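Local coordinates for sigma-54 interaction domain protein (Enterococcus faecalis, PDB 3GDW), which is of unknown function but here comprises the mannose/fructose-type PTS IIA-like domain of a larger protein that probably binds ATP and DNA, at residues V7-H12 and M99-A104. Sequence-based numbering, arbitrary orientation. Where two conformers were deposited one is given.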
loop_
_atom_site.group_PDB
_atom_site.type_symbol
_atom_site.label_atom_id
_atom_site.label_comp_id
_atom_site.label_asym_id
_atom_site.label_seq_id
_atom_site.Cartn_x
_atom_site.Cartn_y
_atom_site.Cartn_z
ATOM N N VAL B 7 2.226 6.411 15.778
ATOM C CA VAL B 7 2.061 5.668 14.512
ATOM C C VAL B 7 3.427 5.295 13.951
ATOM O O VAL B 7 4.293 6.169 13.769
ATOM C CB VAL B 7 1.278 6.473 13.472
ATOM C CG1 VAL B 7 1.023 5.632 12.188
ATOM C CG2 VAL B 7 -0.037 6.916 14.051
ATOM N N PHE B 8 3.627 4.000 13.708
ATOM C CA PHE B 8 4.863 3.521 13.097
ATOM C C PHE B 8 4.528 2.795 11.812
ATOM O O PHE B 8 3.628 1.925 11.792
ATOM C CB PHE B 8 5.620 2.581 14.057
ATOM C CG PHE B 8 6.202 3.290 15.256
ATOM C CD1 PHE B 8 7.557 3.629 15.289
ATOM C CD2 PHE B 8 5.387 3.637 16.338
ATOM C CE1 PHE B 8 8.106 4.294 16.416
ATOM C CE2 PHE B 8 5.906 4.305 17.452
ATOM C CZ PHE B 8 7.271 4.631 17.493
ATOM N N VAL B 9 5.222 3.157 10.733
ATOM C CA VAL B 9 4.955 2.529 9.430
ATOM C C VAL B 9 6.152 1.648 9.070
ATOM O O VAL B 9 7.258 2.160 8.894
ATOM C CB VAL B 9 4.714 3.601 8.283
ATOM C CG1 VAL B 9 4.317 2.917 7.005
ATOM C CG2 VAL B 9 3.649 4.650 8.682
ATOM N N LEU B 10 5.934 0.332 8.964
ATOM C CA LEU B 10 7.024 -0.618 8.684
ATOM C C LEU B 10 6.701 -1.432 7.450
ATOM O O LEU B 10 5.666 -2.109 7.411
ATOM C CB LEU B 10 7.247 -1.572 9.872
ATOM C CG LEU B 10 8.273 -1.082 10.907
ATOM C CD1 LEU B 10 7.723 0.083 11.681
ATOM C CD2 LEU B 10 8.680 -2.210 11.870
HETATM N N MSE B 11 7.572 -1.363 6.435
HETATM C CA MSE B 11 7.310 -2.056 5.150
HETATM C C MSE B 11 8.557 -2.638 4.496
HETATM O O MSE B 11 9.675 -2.181 4.739
HETATM C CB MSE B 11 6.580 -1.115 4.154
HETATM C CG MSE B 11 5.207 -0.716 4.630
HETATM SE SE MSE B 11 4.347 0.570 3.508
HETATM C CE MSE B 11 2.720 0.734 4.560
ATOM N N HIS B 12 8.361 -3.651 3.664
ATOM C CA HIS B 12 9.448 -4.245 2.918
ATOM C C HIS B 12 9.912 -3.284 1.823
ATOM O O HIS B 12 9.079 -2.622 1.201
ATOM C CB HIS B 12 8.960 -5.528 2.250
ATOM C CG HIS B 12 8.605 -6.610 3.217
ATOM N ND1 HIS B 12 7.577 -6.484 4.129
ATOM C CD2 HIS B 12 9.118 -7.853 3.387
ATOM C CE1 HIS B 12 7.483 -7.602 4.834
ATOM N NE2 HIS B 12 8.413 -8.445 4.407
HETATM N N MSE B 99 -3.540 5.840 1.799
HETATM C CA MSE B 99 -4.752 6.386 2.425
HETATM C C MSE B 99 -4.862 6.036 3.874
HETATM O O MSE B 99 -5.323 6.852 4.671
HETATM C CB MSE B 99 -6.002 5.887 1.726
HETATM C CG MSE B 99 -6.165 6.516 0.377
HETATM SE SE MSE B 99 -6.265 8.477 0.565
HETATM C CE MSE B 99 -7.246 8.692 2.291
ATOM N N ILE B 100 -4.450 4.811 4.190
ATOM C CA ILE B 100 -4.468 4.289 5.552
ATOM C C ILE B 100 -3.432 5.032 6.402
ATOM O O ILE B 100 -3.756 5.433 7.514
ATOM C CB ILE B 100 -4.187 2.759 5.602
ATOM C CG1 ILE B 100 -5.235 1.978 4.805
ATOM C CG2 ILE B 100 -4.210 2.273 7.034
ATOM C CD1 ILE B 100 -6.672 2.388 5.151
ATOM N N VAL B 101 -2.212 5.228 5.887
ATOM C CA VAL B 101 -1.219 6.062 6.600
ATOM C C VAL B 101 -1.820 7.474 6.829
ATOM O O VAL B 101 -1.795 8.013 7.950
ATOM C CB VAL B 101 0.141 6.168 5.851
ATOM C CG1 VAL B 101 1.139 7.020 6.646
ATOM C CG2 VAL B 101 0.727 4.772 5.555
ATOM N N LEU B 102 -2.370 8.050 5.762
ATOM C CA LEU B 102 -2.965 9.377 5.857
ATOM C C LEU B 102 -4.027 9.456 6.946
ATOM O O LEU B 102 -3.987 10.348 7.782
ATOM C CB LEU B 102 -3.548 9.798 4.511
ATOM C CG LEU B 102 -4.220 11.173 4.394
ATOM C CD1 LEU B 102 -3.248 12.240 4.823
ATOM C CD2 LEU B 102 -4.602 11.412 2.958
ATOM N N GLU B 103 -4.971 8.523 6.921
ATOM C CA GLU B 103 -6.052 8.496 7.907
ATOM C C GLU B 103 -5.548 8.252 9.335
ATOM O O GLU B 103 -6.040 8.875 10.275
ATOM C CB GLU B 103 -7.156 7.509 7.463
ATOM C CG GLU B 103 -7.811 8.000 6.154
ATOM C CD GLU B 103 -8.823 7.078 5.493
ATOM O OE1 GLU B 103 -8.523 5.894 5.194
ATOM O OE2 GLU B 103 -9.919 7.584 5.195
ATOM N N ALA B 104 -4.546 7.385 9.490
ATOM C CA ALA B 104 -3.960 7.103 10.805
ATOM C C ALA B 104 -3.278 8.337 11.404
ATOM O O ALA B 104 -3.514 8.694 12.547
ATOM C CB ALA B 104 -2.969 5.962 10.710
#
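V9 and V101 meet methyl to methyl: CG2 of V9 lies 4.0 Å from CG1 of V101, and the two side chains cross at about a right angle. On V101 that CG1 sits anti to the backbone N (chi1 -179°), reaching out from the helix to the strand, while its CG2 is also close, 4.3 Å from V9 CG2. Two residues back along the strand and about one turn on along the helix, V7 CG1 comes within 4.3 Å of A104 CB, and V7 CG2 is 4.2 Å from the A104 carbonyl O. The residue order runs in opposite senses, V7 by A104 and V9 by V101. This is one face of an open alpha/beta fold, in which helix 98-109 lies on a four-stranded parallel sheet of order 2-1-3-4; strand 6-12 is inside it, and A104 also touches L67 and L69 of strand 66-70. F8 and L10 point to the opposite face, against helix 44-57. Packing slackens toward the end of the strand, where M11 brings its CE no nearer than 4.6 Å to V101 CG2 and rests instead on T16 and M20 of helix 16-28. On the helix side turned from the strand, L102 and E103 are partly exposed; in one of its two conformers E103 has OE1 hydrogen-bonded to S124 OG, and M99 packs on M72 of the second subunit.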